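Local coordinates for protein putative peptidase (Bacteroides fragilis, PDB 5DYN) that acts as a cysteine protease of the clostripain family and probably cleaves and so activates the Bacteroides fragilis toxin, the chain here being the C-terminal part of the protein, at residues E39-L44 against S117-L122; A123-K128 against D175-A180; F140-V145 against Y156-D161; S212-R217 against T225-T230; E231-K234 against W238-T241. One frame throughout, in Å; residues are numbered along the deposited sequence. Where two conformers were deposited one is given.

Contact 1. Residues E39-L44 against S117-L122; sequences EVAYAL and SELENL. With NA (sodium ion), chain H.
Leu119 reaches helix 38-43 with its branched end. Its CG lies 4.0 Å from Ala41 CB, while the CD1 methyl comes equally close, 4.0 Å, to Tyr42 CB, which seats the branch against the Ala41-Tyr42 peptide. Tyr42 runs the other way: with CG anti to the backbone N (chi1 -174°), its ring slides back past Leu119 toward helix 119-127. The ring presents its edge there, and Leu119 O sits in the ring plane 3.8 Å from Tyr42 CD1. No hydrogen bond joins the segments, so this is helix-on-helix packing, consistent with the alpha/beta/alpha architecture of clan CD peptidases. Further out along the ring, Tyr42 CE1 approaches Glu120 CA at 4.2 Å. Arg45, just beyond helix 38-43, makes a cation-pi contact with Tyr42 and a salt bridge to Glu120 OE2. Leu119 also touches Val184. In the next shell Glu118 OE1 binds a sodium ion at 2.9 Å, with Ala180 O as a second ligand.

Contact 2. Residues A123-K128 against D175-A180; sequences AVATSK and DSWREA. With NA (sodium ion), chain H.
Two antiparallel helices, 119-127 and 172-182, pack side by side through Ala125, Thr126, Trp177 and Ala180. Their axes here approach to 9.1 Å at an angle of 167°. Ala125 CB meets Ala180 CB at 3.6 Å, two small side chains facing each other. Next to them the indole of Trp177 turns its pyrrole edge to the other helix, with CD1 3.8 Å from Ala125 CB and Ala125 O in the ring plane. CG of Trp177 stands anti to its own N (chi1 180°), placing NE1 alongside Thr126. NE1 then donates to Thr126 OG1 over 3.1 Å in a nearly straight bond (166°), the acceptor almost in the indole plane. This helical pair flanks helix 160-167, whose Leu160 and Ile164 touch the same indole. A second hydrogen bond joins Thr126 OG1 to Leu122 O, one turn back, holding the hydroxyl beside its helix. At the interface margin Ala180 O binds a sodium ion at 2.6 Å.

Contact 3. Residues F140-V145 against Y156-D161; sequences FDLSGV and YYYDLD. With NA (sodium ion), chain I.
Leu142 and Tyr158 both carry CG beside the backbone N, at chi1 -66° and -70°, and these settings bring the leucine methyl CD1 over the tyrosine ring, the two side chains crossing at about a right angle. Leu142 CD1 stands 3.9 Å from the Tyr158 ring centroid, 21° off the normal, a CH-pi contact shifted toward the rim; its nearest ring atom is Tyr158 CZ, at 3.7 Å. The ring edge is used too, for Val145 O lies in the ring plane 3.8 Å from Tyr158 CD2. Val145 adds its CG1, 4.1 Å from Tyr158 CD2. Leu142 and Val145 can work together because they end a type II beta turn, closed by Val145 N to Leu142 O at 3.1 Å; Gly144 supplies its positive phi. Gly144 O binds a sodium ion at 2.5 Å, together with Asp207. Asp159 is the N-cap of helix 160-167, with OD2 accepting from Arg162 N while OD1 is hydrogen-bonded to Tyr148 OH. Gln166 of that helix donates to Asp141 O and Ser143 O, Phe163 touches Leu142, and on the strand side Tyr158 pairs through its backbone with Thr213 in the two-stranded antiparallel sheet of 158-159 and 212-213.

Contact 4. Residues S212-R217 against T225-T230; sequences STYIPR and TSYQQT. Unlike the reference sequence in segment 225-230: Thr225 (reference Ala). With NA (sodium ion), chain G; NA (sodium ion), chain J.
Tyr227, whose ring packs on Tyr214, has its carbonyl O gripped twice by Thr230: by the backbone N and, at 2.8 Å, by the hydroxyl OG1, which donates in the carbonyl plane. Together they fix a type I beta turn between helices 221-227 and 231-236, Thr230 being the N-cap of the second. The Tyr227 ring packs beside the end of strand 212-213. Tyr214 CB lies over one face, 3.9 Å from the Tyr227 centroid and 28° off the normal. The two rings are oblique to each other, planes at 45° and centroids 4.8 Å apart, while Thr230 OG1 sits above the opposite face of Tyr227, toward its rim. A sodium ion bridges the segments, bound by Tyr227 OH at 2.8 Å in the ring plane and by Thr213 OG1 at 2.7 Å; Trp232 and Trp238 complete the site. Trp122 of the other chain meets both tyrosines edge-to-face, so the pair lies at the chain interface. Beyond Tyr214, Arg217 turns back and grips Ile215 O side-on with NH2 at 2.6 Å and NE at 2.9 Å, the carbonyl oxygen lying in the guanidinium plane, and Tyr214 CE1 rests 3.4 Å above that plane.

Contact 5. Residues E231-K234 against W238-T241; sequences EWYK and WADT. With NA (sodium ion), chain G.
Tyr233 and Trp238 bring their CA atoms to 5.7 Å where the chain leaves helix 231-236 and winds into the short 3-10 segment 238-240. One water spans the gap, donating a hydrogen bond to Tyr233 O at 2.7 Å and accepting from Ala239 N at 2.8 Å, so that two backbone polar groups are satisfied without a direct bond between the segments. The side chains of Tyr233 and Trp238 cross at about a right angle: Tyr233 CD1 meets Trp238 CB at 3.5 Å, and the far end of the phenol continues to Ala239, where Tyr233 CZ lies 3.9 Å from Ala239 CB. With CG anti to the backbone N (chi1 164°), the Tyr233 ring swings off its helix toward the returning chain. Its hydroxyl is hydrogen-bonded to Gln228 NE2, and Tyr244 meets the ring edge-to-face. The last helix of the chain and the 3-10 segment after it together present two indoles to one sodium site. Trp232 NE1 lies 2.6 Å from the ion and Trp238 NE1 3.0 Å, with the ion in both indole planes, alongside the two ligands from 212-217 and 225-230. An indole N-H is an unusual partner for a cation, so the modelled identity of the ion deserves caution. At the end of the 3-10 segment Trp238 O accepts from Thr241 N and, at 2.6 Å, from Thr241 OG1.

In the fold
From the N terminus, contact 1 closes the longest loop, joining helix 38-43 to the start of helix 119-127 around two strands of the mixed sheet. Contact 2 opens immediately afterwards on the same helix and closes at helix 172-182. Inside that loop nests contact 3, whose Leu160 and Asp161 touch Trp177 of contact 2. Contacts 4 and 5 follow in series as short local loops, and no two contacts cross. Contact 3 joins contact 4 through the sheet of strands 158-159 and 212-213, while contacts 4 and 5 share a sodium ion. Trp232 of contact 5 packs on residues of both contacts 1 and 2, tying the C-terminal helix to those earlier helices.

Contact 1. Residues E39-L44 against S117-L122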
# COMPACT_ATOMS: atom_id res chain seq x y z
N GLU B 39 -9.04 1.75 5.31
CA GLU B 39 -9.96 0.75 4.78
C GLU B 39 -9.22 -0.45 4.20
O GLU B 39 -9.72 -1.57 4.25
CB GLU B 39 -10.86 1.37 3.72
CG GLU B 39 -11.71 2.54 4.23
CD GLU B 39 -11.01 3.89 4.09
OE1 GLU B 39 -9.79 3.92 3.81
OE2 GLU B 39 -11.69 4.92 4.26
N VAL B 40 -8.04 -0.20 3.65
CA VAL B 40 -7.22 -1.29 3.13
C VAL B 40 -6.52 -2.00 4.28
O VAL B 40 -6.45 -3.23 4.32
CB VAL B 40 -6.18 -0.77 2.12
CG1 VAL B 40 -5.32 -1.92 1.60
CG2 VAL B 40 -6.89 -0.06 0.97
N ALA B 41 -6.01 -1.21 5.22
CA ALA B 41 -5.37 -1.75 6.42
C ALA B 41 -6.33 -2.66 7.18
O ALA B 41 -5.95 -3.76 7.59
CB ALA B 41 -4.89 -0.62 7.31
N TYR B 42 -7.56 -2.21 7.36
CA TYR B 42 -8.53 -3.01 8.11
C TYR B 42 -8.92 -4.26 7.33
O TYR B 42 -9.02 -5.34 7.90
CB TYR B 42 -9.79 -2.20 8.45
CG TYR B 42 -10.74 -2.96 9.34
CD1 TYR B 42 -10.60 -2.95 10.72
CD2 TYR B 42 -11.78 -3.71 8.80
CE1 TYR B 42 -11.46 -3.65 11.54
CE2 TYR B 42 -12.65 -4.42 9.61
CZ TYR B 42 -12.49 -4.39 10.98
OH TYR B 42 -13.35 -5.09 11.79
N ALA B 43 -9.15 -4.11 6.03
CA ALA B 43 -9.57 -5.24 5.20
C ALA B 43 -8.51 -6.34 5.16
O ALA B 43 -8.83 -7.51 4.99
CB ALA B 43 -9.90 -4.77 3.79
N LEU B 44 -7.24 -5.96 5.33
CA LEU B 44 -6.14 -6.91 5.23
C LEU B 44 -5.45 -7.14 6.57
O LEU B 44 -4.33 -7.64 6.61
CB LEU B 44 -5.11 -6.44 4.20
CG LEU B 44 -5.59 -6.23 2.76
CD1 LEU B 44 -4.43 -5.85 1.85
CD2 LEU B 44 -6.30 -7.47 2.24
N SER B 117 -2.54 -5.25 13.74
CA SER B 117 -3.20 -5.84 14.90
C SER B 117 -3.98 -4.81 15.70
O SER B 117 -4.86 -5.16 16.49
CB SER B 117 -2.18 -6.53 15.80
OG SER B 117 -1.21 -5.62 16.27
N GLU B 118 -3.67 -3.53 15.48
CA GLU B 118 -4.33 -2.44 16.20
C GLU B 118 -5.52 -1.86 15.45
O GLU B 118 -6.18 -0.94 15.93
CB GLU B 118 -3.32 -1.33 16.51
CG GLU B 118 -2.21 -1.73 17.48
CD GLU B 118 -2.68 -1.76 18.93
OE1 GLU B 118 -3.90 -1.60 19.18
OE2 GLU B 118 -1.82 -1.92 19.83
N LEU B 119 -5.81 -2.41 14.27
CA LEU B 119 -6.88 -1.88 13.43
C LEU B 119 -8.27 -2.12 14.01
O LEU B 119 -9.18 -1.31 13.80
CB LEU B 119 -6.79 -2.49 12.03
CG LEU B 119 -6.13 -1.60 10.97
CD1 LEU B 119 -7.00 -0.38 10.70
CD2 LEU B 119 -4.74 -1.19 11.42
N GLU B 120 -8.44 -3.22 14.73
CA GLU B 120 -9.72 -3.49 15.37
C GLU B 120 -9.97 -2.53 16.52
O GLU B 120 -11.09 -2.04 16.69
CB GLU B 120 -9.79 -4.94 15.84
CG GLU B 120 -9.78 -5.93 14.69
CD GLU B 120 -10.14 -7.34 15.12
OE1 GLU B 120 -10.19 -7.60 16.34
OE2 GLU B 120 -10.38 -8.18 14.23
N ASN B 121 -8.93 -2.25 17.31
CA ASN B 121 -9.03 -1.26 18.38
C ASN B 121 -9.37 0.12 17.83
O ASN B 121 -10.11 0.89 18.44
CB ASN B 121 -7.73 -1.19 19.18
CG ASN B 121 -7.44 -2.46 19.96
OD1 ASN B 121 -8.33 -3.29 20.16
ND2 ASN B 121 -6.20 -2.62 20.41
N LEU B 122 -8.81 0.43 16.66
CA LEU B 122 -9.04 1.71 16.01
C LEU B 122 -10.49 1.85 15.55
O LEU B 122 -11.10 2.90 15.70
CB LEU B 122 -8.09 1.89 14.83
CG LEU B 122 -8.11 3.27 14.16
CD1 LEU B 122 -7.79 4.36 15.18
CD2 LEU B 122 -7.12 3.31 13.00
NA NA H . -5.24 0.94 18.65

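Contact 2. Residues A123-K128 against D175-A180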
# COMPACT_ATOMS: atom_id res chain seq x y z
N ALA B 123 -11.03 0.76 15.00
CA ALA B 123 -12.43 0.74 14.58
C ALA B 123 -13.37 0.97 15.76
O ALA B 123 -14.38 1.65 15.63
CB ALA B 123 -12.75 -0.59 13.89
N VAL B 124 -13.03 0.38 16.90
CA VAL B 124 -13.80 0.59 18.12
C VAL B 124 -13.73 2.06 18.53
O VAL B 124 -14.75 2.70 18.77
CB VAL B 124 -13.29 -0.29 19.28
CG1 VAL B 124 -14.04 0.03 20.57
CG2 VAL B 124 -13.43 -1.76 18.94
N ALA B 125 -12.51 2.59 18.58
CA ALA B 125 -12.28 3.98 18.94
C ALA B 125 -13.04 4.93 18.02
O ALA B 125 -13.65 5.90 18.48
CB ALA B 125 -10.80 4.30 18.89
N THR B 126 -13.02 4.64 16.73
CA THR B 126 -13.66 5.50 15.74
C THR B 126 -15.18 5.45 15.86
O THR B 126 -15.86 6.45 15.67
CB THR B 126 -13.24 5.10 14.31
OG1 THR B 126 -11.81 5.01 14.24
CG2 THR B 126 -13.72 6.13 13.32
N SER B 127 -15.71 4.27 16.21
CA SER B 127 -17.15 4.11 16.38
C SER B 127 -17.69 4.91 17.55
O SER B 127 -18.88 5.22 17.61
CB SER B 127 -17.51 2.63 16.55
OG SER B 127 -16.98 2.11 17.75
N LYS B 128 -16.82 5.26 18.50
CA LYS B 128 -17.21 6.08 19.64
C LYS B 128 -17.29 7.56 19.24
O LYS B 128 -17.86 8.37 19.96
CB LYS B 128 -16.23 5.91 20.80
CG LYS B 128 -16.16 4.49 21.36
CD LYS B 128 -15.12 4.38 22.46
CE LYS B 128 -15.34 3.12 23.31
NZ LYS B 128 -14.38 3.02 24.45
N ASP B 175 -8.50 13.17 22.03
CA ASP B 175 -7.40 12.61 22.80
C ASP B 175 -7.57 11.12 23.06
O ASP B 175 -6.62 10.35 22.96
CB ASP B 175 -7.25 13.35 24.13
CG ASP B 175 -6.98 14.83 23.94
OD1 ASP B 175 -6.47 15.21 22.87
OD2 ASP B 175 -7.28 15.62 24.87
N SER B 176 -8.80 10.73 23.39
CA SER B 176 -9.12 9.33 23.60
C SER B 176 -8.90 8.54 22.32
O SER B 176 -8.24 7.50 22.33
CB SER B 176 -10.57 9.16 24.08
OG SER B 176 -10.73 9.69 25.38
N TRP B 177 -9.45 9.05 21.23
CA TRP B 177 -9.29 8.43 19.92
C TRP B 177 -7.83 8.41 19.50
O TRP B 177 -7.33 7.42 18.96
CB TRP B 177 -10.14 9.15 18.87
CG TRP B 177 -10.01 8.56 17.50
CD1 TRP B 177 -10.80 7.59 16.95
CD2 TRP B 177 -9.03 8.90 16.51
NE1 TRP B 177 -10.37 7.30 15.68
CE2 TRP B 177 -9.29 8.09 15.38
CE3 TRP B 177 -7.97 9.80 16.46
CZ2 TRP B 177 -8.52 8.16 14.22
CZ3 TRP B 177 -7.21 9.87 15.31
CH2 TRP B 177 -7.49 9.06 14.20
N ARG B 178 -7.14 9.52 19.76
CA ARG B 178 -5.74 9.68 19.41
C ARG B 178 -4.86 8.63 20.09
O ARG B 178 -3.85 8.20 19.53
CB ARG B 178 -5.27 11.09 19.78
CG ARG B 178 -3.79 11.33 19.56
CD ARG B 178 -3.40 11.12 18.11
NE ARG B 178 -2.00 11.43 17.89
CZ ARG B 178 -1.54 12.65 17.61
NH1 ARG B 178 -2.38 13.66 17.49
NH2 ARG B 178 -0.24 12.84 17.43
N GLU B 179 -5.25 8.22 21.30
CA GLU B 179 -4.54 7.18 22.02
C GLU B 179 -4.56 5.87 21.25
O GLU B 179 -3.55 5.16 21.17
CB GLU B 179 -5.14 6.97 23.42
CG GLU B 179 -4.87 8.12 24.39
CD GLU B 179 -5.34 7.81 25.80
OE1 GLU B 179 -6.48 7.32 25.96
OE2 GLU B 179 -4.56 8.06 26.75
N ALA B 180 -5.71 5.55 20.68
CA ALA B 180 -5.87 4.32 19.92
C ALA B 180 -5.15 4.40 18.58
O ALA B 180 -4.63 3.40 18.09
CB ALA B 180 -7.34 4.01 19.71
NA NA H . -5.24 0.94 18.65

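Contact 3. Residues F140-V145 against Y156-D161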
# COMPACT_ATOMS: atom_id res chain seq x y z
N PHE B 140 -18.51 18.41 4.58
CA PHE B 140 -17.70 18.83 5.72
C PHE B 140 -16.86 20.06 5.39
O PHE B 140 -16.58 20.35 4.23
CB PHE B 140 -16.79 17.68 6.16
CG PHE B 140 -17.53 16.47 6.68
CD1 PHE B 140 -18.08 15.54 5.81
CD2 PHE B 140 -17.68 16.27 8.05
CE1 PHE B 140 -18.76 14.43 6.28
CE2 PHE B 140 -18.36 15.16 8.53
CZ PHE B 140 -18.90 14.24 7.64
N ASP B 141 -16.48 20.80 6.43
CA ASP B 141 -15.52 21.89 6.30
C ASP B 141 -14.12 21.30 6.46
O ASP B 141 -13.61 21.18 7.58
CB ASP B 141 -15.79 22.99 7.33
CG ASP B 141 -14.83 24.16 7.20
OD1 ASP B 141 -14.24 24.34 6.12
OD2 ASP B 141 -14.68 24.91 8.19
N LEU B 142 -13.49 20.94 5.34
CA LEU B 142 -12.27 20.15 5.38
C LEU B 142 -10.99 20.96 5.20
O LEU B 142 -9.93 20.39 4.90
CB LEU B 142 -12.33 19.06 4.30
CG LEU B 142 -13.39 17.99 4.52
CD1 LEU B 142 -13.39 17.00 3.37
CD2 LEU B 142 -13.14 17.28 5.84
N SER B 143 -11.08 22.27 5.37
CA SER B 143 -9.89 23.11 5.31
C SER B 143 -8.98 22.76 6.48
O SER B 143 -9.45 22.63 7.62
CB SER B 143 -10.27 24.59 5.33
OG SER B 143 -11.07 24.90 6.46
N GLY B 144 -7.70 22.59 6.20
CA GLY B 144 -6.75 22.22 7.24
C GLY B 144 -6.59 20.72 7.37
O GLY B 144 -5.63 20.24 7.98
N VAL B 145 -7.53 19.97 6.81
CA VAL B 145 -7.43 18.51 6.78
C VAL B 145 -6.69 18.08 5.52
O VAL B 145 -7.22 18.21 4.42
CB VAL B 145 -8.81 17.83 6.82
CG1 VAL B 145 -8.64 16.31 6.79
CG2 VAL B 145 -9.59 18.26 8.05
N TYR B 156 -10.28 11.62 -3.16
CA TYR B 156 -10.74 10.43 -2.44
C TYR B 156 -10.20 10.32 -1.02
O TYR B 156 -10.90 9.88 -0.12
CB TYR B 156 -10.34 9.17 -3.20
CG TYR B 156 -11.02 8.98 -4.54
CD1 TYR B 156 -12.21 9.62 -4.84
CD2 TYR B 156 -10.47 8.14 -5.50
CE1 TYR B 156 -12.84 9.44 -6.06
CE2 TYR B 156 -11.08 7.95 -6.72
CZ TYR B 156 -12.26 8.60 -7.00
OH TYR B 156 -12.86 8.41 -8.22
N TYR B 157 -8.94 10.69 -0.84
CA TYR B 157 -8.22 10.33 0.38
C TYR B 157 -7.83 11.53 1.24
O TYR B 157 -7.09 12.41 0.79
CB TYR B 157 -6.98 9.52 0.03
CG TYR B 157 -7.22 8.51 -1.07
CD1 TYR B 157 -7.85 7.30 -0.81
CD2 TYR B 157 -6.82 8.77 -2.38
CE1 TYR B 157 -8.08 6.38 -1.81
CE2 TYR B 157 -7.05 7.86 -3.39
CZ TYR B 157 -7.68 6.66 -3.10
OH TYR B 157 -7.90 5.75 -4.10
N TYR B 158 -8.32 11.55 2.47
CA TYR B 158 -7.95 12.57 3.44
C TYR B 158 -7.27 11.94 4.64
O TYR B 158 -7.45 10.75 4.91
CB TYR B 158 -9.18 13.36 3.90
CG TYR B 158 -9.77 14.26 2.85
CD1 TYR B 158 -10.68 13.78 1.92
CD2 TYR B 158 -9.43 15.61 2.79
CE1 TYR B 158 -11.23 14.61 0.96
CE2 TYR B 158 -9.97 16.45 1.84
CZ TYR B 158 -10.88 15.94 0.93
OH TYR B 158 -11.42 16.77 -0.03
N ASP B 159 -6.50 12.73 5.37
CA ASP B 159 -5.84 12.22 6.57
C ASP B 159 -6.86 11.92 7.66
O ASP B 159 -7.63 12.79 8.06
CB ASP B 159 -4.80 13.22 7.07
CG ASP B 159 -4.03 12.70 8.26
OD1 ASP B 159 -3.11 11.87 8.06
OD2 ASP B 159 -4.34 13.11 9.40
N LEU B 160 -6.86 10.67 8.13
CA LEU B 160 -7.83 10.22 9.12
C LEU B 160 -7.73 11.00 10.43
O LEU B 160 -8.74 11.45 10.98
CB LEU B 160 -7.66 8.73 9.39
CG LEU B 160 -8.51 8.14 10.52
CD1 LEU B 160 -9.99 8.22 10.18
CD2 LEU B 160 -8.10 6.70 10.82
N ASP B 161 -6.51 11.15 10.93
CA ASP B 161 -6.29 11.82 12.21
C ASP B 161 -6.76 13.27 12.19
O ASP B 161 -7.42 13.73 13.12
CB ASP B 161 -4.82 11.76 12.59
CG ASP B 161 -4.50 12.62 13.80
OD1 ASP B 161 -4.72 12.15 14.94
OD2 ASP B 161 -4.04 13.77 13.61
NA NA I . -3.58 18.78 7.78

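Contact 4. Residues S212-R217 against T225-T230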
# COMPACT_ATOMS: atom_id res chain seq x y z
N SER B 212 -4.76 7.33 5.35
CA SER B 212 -5.86 8.03 4.71
C SER B 212 -7.22 7.46 5.10
O SER B 212 -7.32 6.34 5.59
CB SER B 212 -5.72 8.01 3.19
OG SER B 212 -6.10 6.74 2.68
N THR B 213 -8.26 8.26 4.86
CA THR B 213 -9.63 7.82 5.05
C THR B 213 -10.50 8.41 3.95
O THR B 213 -10.14 9.41 3.32
CB THR B 213 -10.19 8.25 6.41
OG1 THR B 213 -11.53 7.76 6.56
CG2 THR B 213 -10.21 9.77 6.52
N TYR B 214 -11.65 7.79 3.71
CA TYR B 214 -12.62 8.36 2.80
C TYR B 214 -13.52 9.33 3.56
O TYR B 214 -13.68 9.22 4.77
CB TYR B 214 -13.45 7.27 2.12
CG TYR B 214 -14.51 7.80 1.18
CD1 TYR B 214 -14.17 8.37 -0.04
CD2 TYR B 214 -15.86 7.74 1.52
CE1 TYR B 214 -15.13 8.86 -0.89
CE2 TYR B 214 -16.83 8.23 0.67
CZ TYR B 214 -16.46 8.79 -0.53
OH TYR B 214 -17.43 9.28 -1.38
N ILE B 215 -14.08 10.30 2.84
CA ILE B 215 -15.07 11.20 3.40
C ILE B 215 -16.20 11.37 2.40
O ILE B 215 -15.96 11.70 1.24
CB ILE B 215 -14.47 12.58 3.75
CG1 ILE B 215 -13.30 12.44 4.72
CG2 ILE B 215 -15.54 13.49 4.34
CD1 ILE B 215 -12.62 13.75 5.05
N PRO B 216 -17.44 11.10 2.85
CA PRO B 216 -18.63 11.26 2.00
C PRO B 216 -18.78 12.68 1.46
O PRO B 216 -18.34 13.64 2.09
CB PRO B 216 -19.78 10.91 2.95
CG PRO B 216 -19.17 10.00 3.95
CD PRO B 216 -17.78 10.53 4.16
N ARG B 217 -19.41 12.80 0.30
CA ARG B 217 -19.56 14.08 -0.37
C ARG B 217 -20.84 14.06 -1.20
O ARG B 217 -21.19 13.03 -1.79
CB ARG B 217 -18.35 14.37 -1.26
CG ARG B 217 -18.19 13.35 -2.38
CD ARG B 217 -16.74 13.09 -2.70
NE ARG B 217 -15.99 12.67 -1.52
CZ ARG B 217 -14.66 12.61 -1.49
NH1 ARG B 217 -13.96 12.95 -2.56
NH2 ARG B 217 -14.03 12.23 -0.39
N THR B 225 -22.27 5.19 -1.72
CA THR B 225 -22.92 3.88 -1.70
C THR B 225 -21.88 2.77 -1.73
O THR B 225 -21.96 1.81 -0.97
CB THR B 225 -23.88 3.72 -2.90
OG1 THR B 225 -24.94 4.68 -2.80
CG2 THR B 225 -24.47 2.32 -2.93
N SER B 226 -20.88 2.92 -2.60
CA SER B 226 -19.80 1.94 -2.72
C SER B 226 -19.03 1.78 -1.41
O SER B 226 -18.57 0.69 -1.08
CB SER B 226 -18.83 2.34 -3.83
OG SER B 226 -19.48 2.42 -5.08
N TYR B 227 -18.90 2.87 -0.67
CA TYR B 227 -18.16 2.86 0.59
C TYR B 227 -18.86 2.00 1.64
O TYR B 227 -18.23 1.52 2.58
CB TYR B 227 -17.98 4.29 1.11
CG TYR B 227 -16.98 4.42 2.24
CD1 TYR B 227 -15.66 4.04 2.05
CD2 TYR B 227 -17.34 4.94 3.47
CE1 TYR B 227 -14.73 4.16 3.07
CE2 TYR B 227 -16.42 5.06 4.50
CZ TYR B 227 -15.11 4.67 4.28
OH TYR B 227 -14.18 4.79 5.29
N GLN B 228 -20.16 1.79 1.47
CA GLN B 228 -20.92 0.94 2.38
C GLN B 228 -20.56 -0.53 2.20
O GLN B 228 -21.03 -1.39 2.96
CB GLN B 228 -22.42 1.14 2.18
CG GLN B 228 -22.87 2.58 2.32
CD GLN B 228 -24.37 2.73 2.24
OE1 GLN B 228 -24.92 3.13 1.21
NE2 GLN B 228 -25.06 2.40 3.33
N GLN B 229 -19.74 -0.83 1.20
CA GLN B 229 -19.32 -2.20 0.93
C GLN B 229 -18.02 -2.54 1.65
O GLN B 229 -17.70 -3.72 1.82
CB GLN B 229 -19.15 -2.41 -0.58
CG GLN B 229 -20.37 -2.03 -1.39
CD GLN B 229 -20.16 -2.18 -2.88
OE1 GLN B 229 -19.08 -2.59 -3.32
NE2 GLN B 229 -21.18 -1.86 -3.66
N THR B 230 -17.27 -1.52 2.06
CA THR B 230 -16.03 -1.76 2.78
C THR B 230 -16.33 -2.30 4.17
O THR B 230 -17.35 -1.97 4.76
CB THR B 230 -15.18 -0.48 2.89
OG1 THR B 230 -15.84 0.48 3.72
CG2 THR B 230 -14.94 0.13 1.53
NA NA G . -13.39 6.09 7.60
NA NA J . -4.75 6.52 0.34

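Contact 5. Residues E231-K234 against W238-T241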
# COMPACT_ATOMS: atom_id res chain seq x y z
N GLU B 231 -15.44 -3.15 4.68
CA GLU B 231 -15.62 -3.72 6.01
C GLU B 231 -15.35 -2.67 7.09
O GLU B 231 -15.89 -2.75 8.19
CB GLU B 231 -14.70 -4.93 6.20
CG GLU B 231 -14.86 -6.01 5.13
CD GLU B 231 -16.26 -6.58 5.07
OE1 GLU B 231 -16.95 -6.59 6.11
OE2 GLU B 231 -16.68 -7.01 3.97
N TRP B 232 -14.51 -1.70 6.76
CA TRP B 232 -14.22 -0.62 7.70
C TRP B 232 -15.47 0.21 7.97
O TRP B 232 -15.73 0.58 9.10
CB TRP B 232 -13.10 0.28 7.17
CG TRP B 232 -12.92 1.53 7.97
CD1 TRP B 232 -13.35 2.78 7.63
CD2 TRP B 232 -12.27 1.66 9.24
NE1 TRP B 232 -13.00 3.68 8.61
CE2 TRP B 232 -12.34 3.02 9.61
CE3 TRP B 232 -11.63 0.76 10.10
CZ2 TRP B 232 -11.80 3.50 10.80
CZ3 TRP B 232 -11.09 1.23 11.28
CH2 TRP B 232 -11.18 2.59 11.62
N TYR B 233 -16.24 0.47 6.92
CA TYR B 233 -17.50 1.19 7.05
C TYR B 233 -18.41 0.55 8.10
O TYR B 233 -19.00 1.24 8.93
CB TYR B 233 -18.22 1.25 5.70
CG TYR B 233 -19.68 1.63 5.78
CD1 TYR B 233 -20.09 2.96 5.76
CD2 TYR B 233 -20.67 0.64 5.88
CE1 TYR B 233 -21.43 3.30 5.84
CE2 TYR B 233 -22.01 0.98 5.96
CZ TYR B 233 -22.38 2.30 5.94
OH TYR B 233 -23.71 2.63 6.01
N LYS B 234 -18.52 -0.77 8.04
CA LYS B 234 -19.43 -1.51 8.91
C LYS B 234 -19.05 -1.42 10.39
O LYS B 234 -19.91 -1.53 11.26
CB LYS B 234 -19.48 -2.98 8.47
CG LYS B 234 -19.99 -3.17 7.05
CD LYS B 234 -19.70 -4.57 6.51
CE LYS B 234 -20.09 -4.68 5.04
NZ LYS B 234 -19.57 -5.93 4.42
N TRP B 238 -19.63 4.73 10.76
CA TRP B 238 -20.19 5.50 9.65
C TRP B 238 -21.66 5.17 9.41
O TRP B 238 -22.44 6.04 9.04
CB TRP B 238 -19.40 5.26 8.37
CG TRP B 238 -18.25 6.22 8.18
CD1 TRP B 238 -16.92 5.91 8.15
CD2 TRP B 238 -18.34 7.63 7.99
NE1 TRP B 238 -16.18 7.04 7.96
CE2 TRP B 238 -17.02 8.12 7.85
CE3 TRP B 238 -19.40 8.54 7.92
CZ2 TRP B 238 -16.74 9.47 7.66
CZ3 TRP B 238 -19.12 9.88 7.72
CH2 TRP B 238 -17.80 10.33 7.59
N ALA B 239 -22.03 3.91 9.63
CA ALA B 239 -23.41 3.46 9.43
C ALA B 239 -24.38 4.19 10.36
O ALA B 239 -25.56 4.33 10.05
CB ALA B 239 -23.52 1.95 9.64
N ASP B 240 -23.87 4.65 11.50
CA ASP B 240 -24.70 5.31 12.49
C ASP B 240 -24.60 6.84 12.44
O ASP B 240 -25.13 7.53 13.31
CB ASP B 240 -24.33 4.82 13.89
CG ASP B 240 -24.55 3.33 14.06
OD1 ASP B 240 -25.56 2.81 13.54
OD2 ASP B 240 -23.72 2.67 14.72
N THR B 241 -23.91 7.36 11.42
CA THR B 241 -23.85 8.81 11.23
C THR B 241 -25.08 9.29 10.47
O THR B 241 -25.82 8.49 9.90
CB THR B 241 -22.58 9.25 10.47
OG1 THR B 241 -22.58 8.68 9.15
CG2 THR B 241 -21.32 8.82 11.21
NA NA G . -13.39 6.09 7.60
O HOH W 1 -20.65 1.84 10.99